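Local coordinates for geranyltranstransferase (PDB 4LLS), which probably makes farnesyl and geranylgeranyl diphosphate by metal-dependent condensation of an allylic diphosphate with isopentenyl diphosphate, at residues V100-D103 and M107-D110; A159-R164 and I205-Q210; A176-A181 and Q198-A203; I240-G245 and G255-A260. One frame throughout, in Å; residues are numbered along the deposited sequence.

Contact 1: V100-D103 and M107-D110; sequences VHDD and MDND. With CA (calcium ion), chain F; CA (calcium ion), chain G; GST (geranyl S-thiolodiphosphate), chain D.
Asp102 and Asp108 share a calcium ion, a worked example of how metal coordination brings two acidic groups together. The calcium of chain F takes Asp102 OD2 at 2.3 Å and Asp108 OD2 at 2.3 Å. Those two oxygens, Asp102 OD2 and Asp108 OD2, stand 3.2 Å apart without bonding to each other, and the carboxylate planes are turned 66° apart. Oxygens O3A and O3B of the geranyl thiolodiphosphate and two waters complete the ion's coordination. Asp108 also grips the calcium of chain G with both oxygens, its OD1 at 2.6 Å, so that OD2 bridges the two metals; Glu182 joins this second site. Asp102 reaches its ion with CG anti to the backbone N (chi1 -172°), while its OD1 accepts from Gln175. Asp102, Asp103 and Asp108 belong to the first aspartate-rich motif (DDxxxxD) of the polyprenyl synthases.

Backbone bonds close the turn that carries these aspartates. Asp108 N donates to Asp102 O at 2.9 Å, and Asp110 N donates to Asp103 O at 2.9 Å.

Water joins a second acidic pair. One calcium-bound water donates to Asp103 OD2 and Asp110 OD1, whose residues have outside salt bridges to Arg113 and Lys256 respectively.

The remaining contact is van der Waals: Met107 CB and CG rest against the carbonyl oxygens of Asp102 and His101. The turn leaves helix 81-102 and runs toward strand 112-113, with Met107 packed on Gln175 and Ile179 of helix 171-184 and His101 ND1 bonded to Asp133 of the second subunit.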
loop_
_atom_site.group_PDB
_atom_site.type_symbol
_atom_site.label_atom_id
_atom_site.label_comp_id
_atom_site.label_asym_id
_atom_site.label_seq_id
_atom_site.Cartn_x
_atom_site.Cartn_y
_atom_site.Cartn_z
ATOM N N VAL A 100 -5.080 6.582 -8.824
ATOM C CA VAL A 100 -5.079 7.855 -8.095
ATOM C C VAL A 100 -3.678 8.431 -8.177
ATOM O O VAL A 100 -3.485 9.639 -8.431
ATOM C CB VAL A 100 -5.506 7.689 -6.644
ATOM C CG1 VAL A 100 -5.318 8.988 -5.890
ATOM C CG2 VAL A 100 -6.947 7.254 -6.576
ATOM N N HIS A 101 -2.683 7.618 -7.895
ATOM C CA HIS A 101 -1.296 8.090 -7.991
ATOM C C HIS A 101 -0.856 8.386 -9.412
ATOM O O HIS A 101 -0.217 9.421 -9.635
ATOM C CB HIS A 101 -0.329 7.155 -7.251
ATOM C CG HIS A 101 -0.463 7.240 -5.765
ATOM N ND1 HIS A 101 0.418 6.627 -4.894
ATOM C CD2 HIS A 101 -1.299 7.961 -4.995
ATOM C CE1 HIS A 101 0.074 6.901 -3.661
ATOM N NE2 HIS A 101 -0.979 7.700 -3.688
ATOM N N ASP A 102 -1.197 7.544 -10.382
ATOM C CA ASP A 102 -0.839 7.774 -11.778
ATOM C C ASP A 102 -1.379 9.113 -12.262
ATOM O O ASP A 102 -0.739 9.751 -13.107
ATOM C CB ASP A 102 -1.358 6.650 -12.679
ATOM C CG ASP A 102 -0.834 6.747 -14.136
ATOM O OD1 ASP A 102 0.394 6.662 -14.339
ATOM O OD2 ASP A 102 -1.695 6.806 -15.037
ATOM N N ASP A 103 -2.567 9.480 -11.815
ATOM C CA ASP A 103 -3.234 10.680 -12.343
ATOM C C ASP A 103 -2.559 11.953 -11.823
ATOM O O ASP A 103 -2.859 13.028 -12.324
ATOM C CB ASP A 103 -4.726 10.671 -12.032
ATOM C CG ASP A 103 -5.533 9.646 -12.885
ATOM O OD1 ASP A 103 -6.614 9.200 -12.426
ATOM O OD2 ASP A 103 -5.080 9.291 -13.971
ATOM N N MET A 107 2.939 12.862 -12.061
ATOM C CA MET A 107 2.972 11.695 -12.913
ATOM C C MET A 107 2.279 12.006 -14.237
ATOM O O MET A 107 2.796 12.806 -15.034
ATOM C CB MET A 107 2.316 10.505 -12.175
ATOM C CG MET A 107 2.961 10.239 -10.825
ATOM S SD MET A 107 3.698 8.600 -10.691
ATOM C CE MET A 107 4.392 8.713 -9.041
ATOM N N ASP A 108 1.096 11.456 -14.490
ATOM C CA ASP A 108 0.472 11.694 -15.801
ATOM C C ASP A 108 -0.356 12.974 -15.844
ATOM O O ASP A 108 -0.727 13.451 -16.941
ATOM C CB ASP A 108 -0.355 10.479 -16.246
ATOM C CG ASP A 108 0.492 9.380 -16.851
ATOM O OD1 ASP A 108 1.745 9.402 -16.754
ATOM O OD2 ASP A 108 -0.101 8.363 -17.335
ATOM N N ASN A 109 -0.702 13.522 -14.685
ATOM C CA ASN A 109 -1.350 14.824 -14.633
ATOM C C ASN A 109 -2.652 14.823 -15.430
ATOM O O ASN A 109 -2.817 15.571 -16.402
ATOM C CB ASN A 109 -0.388 15.895 -15.198
ATOM C CG ASN A 109 -0.860 17.305 -14.941
ATOM O OD1 ASN A 109 -0.447 18.226 -15.649
ATOM N ND2 ASN A 109 -1.729 17.493 -13.969
ATOM N N ASP A 110 -3.615 14.027 -14.974
ATOM C CA ASP A 110 -4.902 13.928 -15.625
ATOM C C ASP A 110 -6.031 14.454 -14.764
ATOM O O ASP A 110 -6.052 14.233 -13.550
ATOM C CB ASP A 110 -5.175 12.474 -15.960
ATOM C CG ASP A 110 -4.743 12.125 -17.344
ATOM O OD1 ASP A 110 -3.674 11.505 -17.482
ATOM O OD2 ASP A 110 -5.457 12.510 -18.308
HETATM CA CA CA F . -2.171 7.408 -17.176
HETATM CA CA CA G . 2.219 7.267 -18.103
HETATM P PA GST D . -4.670 5.272 -18.391
HETATM O O1A GST D . -6.006 4.694 -17.930
HETATM O O2A GST D . -4.557 5.489 -19.895
HETATM O O3A GST D . -4.244 6.491 -17.580
HETATM O O1B GST D . -3.617 4.138 -18.018
HETATM P PB GST D . -2.114 4.150 -18.523
HETATM O O2B GST D . -1.959 3.758 -19.926
HETATM O O3B GST D . -1.451 5.522 -18.163
HETATM S S1 GST D . -1.338 2.681 -17.433
HETATM C C1 GST D . -1.696 3.346 -15.843
HETATM C C2 GST D . -0.714 2.895 -14.787
HETATM C C3 GST D . -0.956 1.841 -13.993
HETATM C C10 GST D . -2.161 0.984 -14.176
HETATM C C4 GST D . 0.032 1.419 -12.959
HETATM C C5 GST D . 0.509 2.670 -12.207
HETATM C C6 GST D . 1.495 2.314 -11.143
HETATM C C7 GST D . 1.697 3.056 -10.032
HETATM C C9 GST D . 1.010 4.353 -9.663
HETATM C C8 GST D . 2.703 2.475 -9.089
HETATM O O HOH W 1 1.280 5.660 -16.667
HETATM O O HOH W 2 -3.348 9.256 -16.091
HETATM O O HOH W 3 -2.417 8.422 -19.310
HETATM O O HOH W 4 0.947 5.981 -19.391
HETATM O O HOH W 5 3.556 7.011 -15.912
HETATM O O HOH W 6 2.270 8.757 -20.115
#

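Contact 2: A159-R164 and I205-Q210; sequences ALSLAR and IGWSAQ
Trp207 lays its indole against Leu162 and brings its N-H to Ser161, so one aromatic side chain offers a face to an apolar neighbour and an edge to a polar one. Over the five-membered ring sits Leu162 CD1, 3.9 Å from the ring centroid and only 10° off the normal, a CH-pi contact. Leu162 CB meets the rim of the same ring, 3.5 Å from Trp207 NE1. At the edge, Trp207 NE1 donates to Ser161 OG at 3.0 Å, through a bent bond whose N-H...O angle is 131° and whose acceptor is tilted 23° from the ring plane. The same N-H also reaches Leu158 O, one turn earlier on the serine's helix, which suits so oblique an approach.

In the all-helical fold of the polyprenyl synthases, this pairing joins helix 152-166 to helix 190-215, away from the substrate and metal sites. Helix 81-102 adds a further wall, Ile91 touching both Leu162 and Trp207.

Ser161 holds OG between its backbone N and carbonyl carbon, where its single proton can go to Asp157 O or be shared with Leu158 O. Trp207 extends its ring across the interhelical gap with CG anti to the backbone N.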
loop_
_atom_site.group_PDB
_atom_site.type_symbol
_atom_site.label_atom_id
_atom_site.label_comp_id
_atom_site.label_asym_id
_atom_site.label_seq_id
_atom_site.Cartn_x
_atom_site.Cartn_y
_atom_site.Cartn_z
ATOM N N ALA A 159 -1.872 -12.578 -0.003
ATOM C CA ALA A 159 -1.237 -11.281 0.329
ATOM C C ALA A 159 0.206 -11.239 -0.175
ATOM O O ALA A 159 0.636 -10.234 -0.726
ATOM C CB ALA A 159 -1.255 -11.011 1.814
ATOM N N LEU A 160 0.980 -12.314 0.011
ATOM C CA LEU A 160 2.342 -12.348 -0.456
ATOM C C LEU A 160 2.384 -12.166 -1.975
ATOM O O LEU A 160 3.178 -11.370 -2.490
ATOM C CB LEU A 160 3.037 -13.654 -0.021
ATOM C CG LEU A 160 4.498 -13.785 -0.404
ATOM C CD1 LEU A 160 5.382 -12.667 0.127
ATOM C CD2 LEU A 160 5.010 -15.145 0.054
ATOM N N SER A 161 1.594 -12.950 -2.707
ATOM C CA SER A 161 1.516 -12.805 -4.139
ATOM C C SER A 161 1.068 -11.394 -4.579
ATOM O O SER A 161 1.536 -10.885 -5.598
ATOM C CB SER A 161 0.673 -13.948 -4.766
ATOM O OG SER A 161 -0.646 -13.912 -4.343
ATOM N N LEU A 162 0.139 -10.798 -3.843
ATOM C CA LEU A 162 -0.367 -9.458 -4.217
ATOM C C LEU A 162 0.783 -8.456 -4.054
ATOM O O LEU A 162 0.965 -7.569 -4.860
ATOM C CB LEU A 162 -1.570 -9.110 -3.346
ATOM C CG LEU A 162 -2.195 -7.761 -3.639
ATOM C CD1 LEU A 162 -2.690 -7.697 -5.074
ATOM C CD2 LEU A 162 -3.300 -7.434 -2.641
ATOM N N ALA A 163 1.559 -8.612 -2.974
ATOM C CA ALA A 163 2.671 -7.712 -2.737
ATOM C C ALA A 163 3.704 -7.844 -3.810
ATOM O O ALA A 163 4.222 -6.830 -4.290
ATOM C CB ALA A 163 3.306 -7.951 -1.375
ATOM N N ARG A 164 4.002 -9.064 -4.241
ATOM C CA ARG A 164 4.953 -9.241 -5.325
ATOM C C ARG A 164 4.467 -8.739 -6.691
ATOM O O ARG A 164 5.257 -8.191 -7.466
ATOM C CB ARG A 164 5.448 -10.698 -5.365
ATOM C CG ARG A 164 6.245 -10.954 -4.120
ATOM C CD ARG A 164 6.825 -12.305 -4.109
ATOM N NE ARG A 164 7.810 -12.377 -3.037
ATOM C CZ ARG A 164 8.061 -13.490 -2.386
ATOM N NH1 ARG A 164 8.986 -13.498 -1.434
ATOM N NH2 ARG A 164 7.390 -14.572 -2.694
ATOM N N ILE A 205 -3.400 -8.103 -13.539
ATOM C CA ILE A 205 -4.369 -8.962 -14.280
ATOM C C ILE A 205 -3.996 -10.420 -14.029
ATOM O O ILE A 205 -4.874 -11.279 -13.820
ATOM C CB ILE A 205 -4.389 -8.581 -15.788
ATOM C CG1 ILE A 205 -5.124 -7.280 -15.952
ATOM C CG2 ILE A 205 -5.055 -9.687 -16.593
ATOM C CD1 ILE A 205 -5.030 -6.652 -17.320
ATOM N N GLY A 206 -2.722 -10.712 -13.968
ATOM C CA GLY A 206 -2.245 -12.050 -13.603
ATOM C C GLY A 206 -2.655 -12.476 -12.211
ATOM O O GLY A 206 -3.086 -13.616 -11.993
ATOM N N TRP A 207 -2.554 -11.581 -11.243
ATOM C CA TRP A 207 -2.985 -11.882 -9.882
ATOM C C TRP A 207 -4.472 -12.175 -9.877
ATOM O O TRP A 207 -4.924 -13.122 -9.251
ATOM C CB TRP A 207 -2.648 -10.729 -8.944
ATOM C CG TRP A 207 -2.858 -11.051 -7.482
ATOM C CD1 TRP A 207 -1.945 -11.650 -6.644
ATOM C CD2 TRP A 207 -4.086 -10.983 -6.732
ATOM N NE1 TRP A 207 -2.491 -11.841 -5.407
ATOM C CE2 TRP A 207 -3.806 -11.503 -5.439
ATOM C CE3 TRP A 207 -5.385 -10.589 -7.022
ATOM C CZ2 TRP A 207 -4.756 -11.510 -4.428
ATOM C CZ3 TRP A 207 -6.338 -10.618 -6.028
ATOM C CH2 TRP A 207 -6.023 -11.078 -4.740
ATOM N N SER A 208 -5.244 -11.373 -10.591
ATOM C CA SER A 208 -6.687 -11.526 -10.612
ATOM C C SER A 208 -7.113 -12.869 -11.187
ATOM O O SER A 208 -8.003 -13.542 -10.634
ATOM C CB SER A 208 -7.309 -10.420 -11.442
ATOM O OG SER A 208 -7.008 -9.135 -10.945
ATOM N N ALA A 209 -6.495 -13.264 -12.290
ATOM C CA ALA A 209 -6.884 -14.528 -12.931
ATOM C C ALA A 209 -6.409 -15.730 -12.141
ATOM O O ALA A 209 -7.104 -16.764 -12.119
ATOM C CB ALA A 209 -6.399 -14.593 -14.338
ATOM N N GLN A 210 -5.290 -15.617 -11.453
ATOM C CA GLN A 210 -4.791 -16.738 -10.683
ATOM C C GLN A 210 -5.542 -16.868 -9.379
ATOM O O GLN A 210 -5.416 -17.902 -8.725
ATOM C CB GLN A 210 -3.296 -16.612 -10.414
ATOM C CG GLN A 210 -2.478 -16.804 -11.668
ATOM C CD GLN A 210 -0.992 -16.756 -11.407
ATOM O OE1 GLN A 210 -0.390 -17.711 -10.907
ATOM N NE2 GLN A 210 -0.423 -15.600 -11.608
#

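Contact 3: A176-A181 and Q198-A203; sequences ALDIAA and QGKTGA. With GST (geranyl S-thiolodiphosphate), chain D.
A single salt bridge, Asp178 to Lys200, joins helix 171-184 to helix 190-215 beside the bound allylic analogue, and shows how two helices whose nearest CA atoms, Asp178 CA and Lys200 CA, stand 8.2 Å apart can be joined through one long lysine meeting a short aspartate. Lys200 NZ donates to Asp178 OD2 at 2.8 Å, approaching from above the carboxylate plane, 72° out of it. Alongside, the lysine's CE lies 3.2 Å from Asp178 OD2, and its CD rests against Asp178 CB. The lysine chain leaves with CG anti to the backbone N and then bends at its last two torsions, which brings the ammonium round to the carboxylate.

Helix 190-215 makes a wider pi-type turn at 198-202, at a lysine-threonine pair as in related farnesyl diphosphate synthases. Lys200 borders the allylic substrate pocket, and Thr201 lines that of isopentenyl diphosphate, with its OG1 bonded to Gln235.

Lys200 NZ lies 3.5 Å from S1 of the analogue, the atom that replaces the ester oxygen between geranyl C1 and the diphosphate. Asp178 has a second cationic partner, Lys262, at OD1. Its side chain also comes within about 3 Å of a calcium ion (nearest atoms), at a site for which Asp178 is a ligand in a structure of this protein.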
loop_
_atom_site.group_PDB
_atom_site.type_symbol
_atom_site.label_atom_id
_atom_site.label_comp_id
_atom_site.label_asym_id
_atom_site.label_seq_id
_atom_site.Cartn_x
_atom_site.Cartn_y
_atom_site.Cartn_z
ATOM N N ALA A 176 7.923 2.742 -12.894
ATOM C CA ALA A 176 9.214 3.423 -12.833
ATOM C C ALA A 176 9.871 3.415 -14.203
ATOM O O ALA A 176 10.430 4.440 -14.650
ATOM C CB ALA A 176 10.109 2.756 -11.810
ATOM N N LEU A 177 9.780 2.284 -14.878
ATOM C CA LEU A 177 10.359 2.128 -16.216
ATOM C C LEU A 177 9.652 3.037 -17.206
ATOM O O LEU A 177 10.301 3.608 -18.091
ATOM C CB LEU A 177 10.256 0.686 -16.703
ATOM C CG LEU A 177 11.085 -0.323 -15.931
ATOM C CD1 LEU A 177 10.758 -1.732 -16.402
ATOM C CD2 LEU A 177 12.576 -0.017 -16.093
ATOM N N ASP A 178 8.345 3.192 -17.036
ATOM C CA ASP A 178 7.522 3.998 -17.927
ATOM C C ASP A 178 7.967 5.430 -17.783
ATOM O O ASP A 178 8.286 6.086 -18.787
ATOM C CB ASP A 178 6.042 3.865 -17.583
ATOM C CG ASP A 178 5.135 4.268 -18.726
ATOM O OD1 ASP A 178 5.587 4.132 -19.879
ATOM O OD2 ASP A 178 4.057 4.858 -18.461
ATOM N N ILE A 179 8.109 5.894 -16.546
ATOM C CA ILE A 179 8.511 7.285 -16.322
ATOM C C ILE A 179 9.895 7.550 -16.912
ATOM O O ILE A 179 10.127 8.604 -17.524
ATOM C CB ILE A 179 8.456 7.681 -14.829
ATOM C CG1 ILE A 179 7.008 7.765 -14.375
ATOM C CG2 ILE A 179 9.155 9.020 -14.605
ATOM C CD1 ILE A 179 6.845 7.924 -12.880
ATOM N N ALA A 180 10.816 6.616 -16.767
ATOM C CA ALA A 180 12.181 6.800 -17.290
ATOM C C ALA A 180 12.146 6.933 -18.809
ATOM O O ALA A 180 12.926 7.678 -19.407
ATOM C CB ALA A 180 13.085 5.658 -16.883
ATOM N N ALA A 181 11.188 6.257 -19.427
ATOM C CA ALA A 181 10.929 6.448 -20.862
ATOM C C ALA A 181 10.259 7.793 -21.191
ATOM O O ALA A 181 10.678 8.454 -22.149
ATOM C CB ALA A 181 10.105 5.279 -21.394
ATOM N N GLN A 198 4.179 -5.936 -18.967
ATOM C CA GLN A 198 4.104 -7.098 -18.068
ATOM C C GLN A 198 4.079 -6.666 -16.603
ATOM O O GLN A 198 3.276 -7.156 -15.840
ATOM C CB GLN A 198 5.266 -8.055 -18.339
ATOM C CG GLN A 198 5.047 -8.851 -19.602
ATOM C CD GLN A 198 6.263 -9.648 -20.047
ATOM O OE1 GLN A 198 7.322 -9.601 -19.421
ATOM N NE2 GLN A 198 6.090 -10.436 -21.109
ATOM N N GLY A 199 4.901 -5.694 -16.248
ATOM C CA GLY A 199 4.890 -5.098 -14.899
ATOM C C GLY A 199 3.712 -4.163 -14.694
ATOM O O GLY A 199 2.918 -4.334 -13.751
ATOM N N LYS A 200 3.542 -3.211 -15.592
ATOM C CA LYS A 200 2.691 -2.063 -15.347
ATOM C C LYS A 200 1.220 -2.435 -15.324
ATOM O O LYS A 200 0.454 -1.912 -14.482
ATOM C CB LYS A 200 2.962 -0.963 -16.371
ATOM C CG LYS A 200 2.294 0.334 -16.004
ATOM C CD LYS A 200 3.057 1.512 -16.615
ATOM C CE LYS A 200 2.159 2.681 -16.988
ATOM N NZ LYS A 200 1.973 2.918 -18.452
ATOM N N THR A 201 0.808 -3.320 -16.229
ATOM C CA THR A 201 -0.551 -3.784 -16.309
ATOM C C THR A 201 -0.749 -5.310 -16.242
ATOM O O THR A 201 -1.809 -5.809 -15.751
ATOM C CB THR A 201 -1.231 -3.178 -17.536
ATOM O OG1 THR A 201 -0.602 -3.707 -18.695
ATOM C CG2 THR A 201 -1.066 -1.665 -17.484
ATOM N N GLY A 202 0.248 -6.088 -16.661
ATOM C CA GLY A 202 0.115 -7.530 -16.664
ATOM C C GLY A 202 0.046 -8.129 -15.251
ATOM O O GLY A 202 -0.612 -9.167 -15.024
ATOM N N ALA A 203 0.767 -7.532 -14.316
ATOM C CA ALA A 203 0.929 -8.165 -13.017
ATOM C C ALA A 203 -0.399 -8.242 -12.265
ATOM O O ALA A 203 -0.723 -9.292 -11.690
ATOM C CB ALA A 203 1.959 -7.397 -12.184
HETATM P PA GST D . -4.670 5.272 -18.391
HETATM O O1A GST D . -6.006 4.694 -17.930
HETATM O O2A GST D . -4.557 5.489 -19.895
HETATM O O3A GST D . -4.244 6.491 -17.580
HETATM O O1B GST D . -3.617 4.138 -18.018
HETATM P PB GST D . -2.114 4.150 -18.523
HETATM O O2B GST D . -1.959 3.758 -19.926
HETATM O O3B GST D . -1.451 5.522 -18.163
HETATM S S1 GST D . -1.338 2.681 -17.433
HETATM C C1 GST D . -1.696 3.346 -15.843
HETATM C C2 GST D . -0.714 2.895 -14.787
HETATM C C3 GST D . -0.956 1.841 -13.993
HETATM C C10 GST D . -2.161 0.984 -14.176
HETATM C C4 GST D . 0.032 1.419 -12.959
HETATM C C5 GST D . 0.509 2.670 -12.207
HETATM C C6 GST D . 1.495 2.314 -11.143
HETATM C C7 GST D . 1.697 3.056 -10.032
HETATM C C9 GST D . 1.010 4.353 -9.663
HETATM C C8 GST D . 2.703 2.475 -9.089
#

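Contact 4: I240-G245 and G255-A260; sequences ILDVTG and GKDASA
Asp242 meets Gly255, Lys256 and Asp257 at the tight heart of this contact, where one aspartate receives a run of three successive backbone N-H groups. Its carbonyl oxygen takes the first, Gly255 N to Asp242 O at 2.8 Å, in the carbonyl plane. The carboxylate takes the next two. Lys256 N lies 3.0 Å from Asp242 OD1 on the syn lone pair, and Asp257 N is 2.9 Å from Asp242 OD2, also on the syn side but 32° out of the carboxylate plane. Asp257 CB stays close to Asp242 OD2, at 3.2 Å, and two acceptors, Asp242 OD2 and Asp257 OD2, are 3.4 Å apart. CG anti to the backbone N (chi1 -174°) carries the group off helix 221-244 to the start of the weakly bonded helix 256-259, whose opening N-H groups it meets. Gly255 makes the turn there with a positive phi, which favours glycine.

The packing slackens beyond this core. Ala258, itself exposed, is joined only through a water, which donates to Asp242 OD2 at 2.7 Å and accepts from Ala258 N. Lys256 brushes Asp242 OD1 with CB and CG, then turns its amine away to Asp110 and Ala253 O.

Asp242 is the last aspartate of a DDxxD sequence whose first, Asp238, is a calcium ligand: the second aspartate-rich motif of the polyprenyl synthases, with this residue here turned to the backbone of the segment after it.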
loop_
_atom_site.group_PDB
_atom_site.type_symbol
_atom_site.label_atom_id
_atom_site.label_comp_id
_atom_site.label_asym_id
_atom_site.label_seq_id
_atom_site.Cartn_x
_atom_site.Cartn_y
_atom_site.Cartn_z
ATOM N N ILE A 240 -4.916 1.380 -28.261
ATOM C CA ILE A 240 -5.820 1.694 -29.381
ATOM C C ILE A 240 -6.875 2.751 -28.999
ATOM O O ILE A 240 -7.139 3.696 -29.750
ATOM C CB ILE A 240 -6.478 0.417 -29.970
ATOM C CG1 ILE A 240 -5.439 -0.469 -30.681
ATOM C CG2 ILE A 240 -7.603 0.784 -30.937
ATOM C CD1 ILE A 240 -5.871 -1.875 -31.054
ATOM N N LEU A 241 -7.502 2.603 -27.833
ATOM C CA LEU A 241 -8.481 3.569 -27.350
ATOM C C LEU A 241 -7.885 4.963 -27.193
ATOM O O LEU A 241 -8.597 5.965 -27.410
ATOM C CB LEU A 241 -9.097 3.094 -26.002
ATOM C CG LEU A 241 -10.058 1.912 -26.066
ATOM C CD1 LEU A 241 -10.383 1.456 -24.638
ATOM C CD2 LEU A 241 -11.328 2.215 -26.840
ATOM N N ASP A 242 -6.614 5.061 -26.805
ATOM C CA ASP A 242 -5.973 6.370 -26.723
ATOM C C ASP A 242 -5.946 7.042 -28.109
ATOM O O ASP A 242 -5.887 8.275 -28.208
ATOM C CB ASP A 242 -4.551 6.327 -26.152
ATOM C CG ASP A 242 -3.989 7.733 -25.947
ATOM O OD1 ASP A 242 -4.526 8.461 -25.075
ATOM O OD2 ASP A 242 -3.011 8.122 -26.638
ATOM N N VAL A 243 -5.899 6.236 -29.157
ATOM C CA VAL A 243 -5.717 6.762 -30.527
ATOM C C VAL A 243 -7.046 6.976 -31.236
ATOM O O VAL A 243 -7.229 7.972 -31.936
ATOM C CB VAL A 243 -4.770 5.861 -31.343
ATOM C CG1 VAL A 243 -4.760 6.284 -32.801
ATOM C CG2 VAL A 243 -3.382 5.947 -30.750
ATOM N N THR A 244 -7.984 6.061 -31.050
ATOM C CA THR A 244 -9.217 6.072 -31.838
ATOM C C THR A 244 -10.458 6.271 -30.984
ATOM O O THR A 244 -11.561 6.416 -31.508
ATOM C CB THR A 244 -9.390 4.760 -32.599
ATOM O OG1 THR A 244 -9.527 3.692 -31.661
ATOM C CG2 THR A 244 -8.182 4.503 -33.504
ATOM N N GLY A 245 -10.282 6.315 -29.667
ATOM C CA GLY A 245 -11.425 6.293 -28.776
ATOM C C GLY A 245 -12.050 7.648 -28.566
ATOM O O GLY A 245 -11.486 8.679 -28.910
ATOM N N GLY A 255 -5.697 10.726 -26.951
ATOM C CA GLY A 255 -4.623 11.392 -27.684
ATOM C C GLY A 255 -3.416 11.747 -26.841
ATOM O O GLY A 255 -2.558 12.513 -27.274
ATOM N N LYS A 256 -3.282 11.121 -25.677
ATOM C CA LYS A 256 -2.266 11.520 -24.708
ATOM C C LYS A 256 -0.877 10.976 -25.027
ATOM O O LYS A 256 0.136 11.594 -24.675
ATOM C CB LYS A 256 -2.681 11.069 -23.305
ATOM C CG LYS A 256 -4.028 11.606 -22.880
ATOM C CD LYS A 256 -4.111 11.766 -21.382
ATOM C CE LYS A 256 -4.242 10.402 -20.719
ATOM N NZ LYS A 256 -5.536 10.227 -19.989
ATOM N N ASP A 257 -0.834 9.740 -25.511
ATOM C CA ASP A 257 0.402 8.990 -25.566
ATOM C C ASP A 257 1.415 9.675 -26.496
ATOM O O ASP A 257 2.583 9.831 -26.149
ATOM C CB ASP A 257 0.121 7.556 -26.052
ATOM C CG ASP A 257 -0.584 6.698 -24.985
ATOM O OD1 ASP A 257 -0.548 7.105 -23.803
ATOM O OD2 ASP A 257 -1.094 5.602 -25.342
ATOM N N ALA A 258 0.939 10.091 -27.661
ATOM C CA ALA A 258 1.768 10.841 -28.618
ATOM C C ALA A 258 2.407 12.108 -28.016
ATOM O O ALA A 258 3.618 12.336 -28.156
ATOM C CB ALA A 258 0.925 11.203 -29.840
ATOM N N SER A 259 1.598 12.905 -27.333
ATOM C CA SER A 259 2.074 14.141 -26.743
ATOM C C SER A 259 3.148 13.886 -25.681
ATOM O O SER A 259 4.110 14.654 -25.564
ATOM C CB SER A 259 0.902 14.946 -26.162
ATOM O OG SER A 259 1.381 16.101 -25.504
ATOM N N ALA A 260 3.057 12.762 -24.976
ATOM C CA ALA A 260 4.061 12.421 -23.959
ATOM C C ALA A 260 5.275 11.718 -24.588
ATOM O O ALA A 260 6.233 11.358 -23.887
ATOM C CB ALA A 260 3.433 11.556 -22.874
HETATM O O HOH W 7 -1.608 8.854 -28.881
#

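From the N terminus, contact 1 comes first, closing a short turn just after helix 81-102. Contact 2 then opens on helix 152-166 and closes on helix 190-215, and contact 3, from helix 171-184 to the same helix 190-215, is nested inside that loop. Contact 4 follows in series, closing the short passage after helix 221-244. None of the loops cross. Contacts 1 and 3 both touch the bound allylic analogue and meet where Met107 packs on Ile179; contacts 1 and 4 are tied by a salt bridge from Asp110 to Lys256. Contact 2 touches neither contact 1 nor contact 4 but adjoins contact 3 along helix 190-215; its centre lies about 28 Å from that of contact 4.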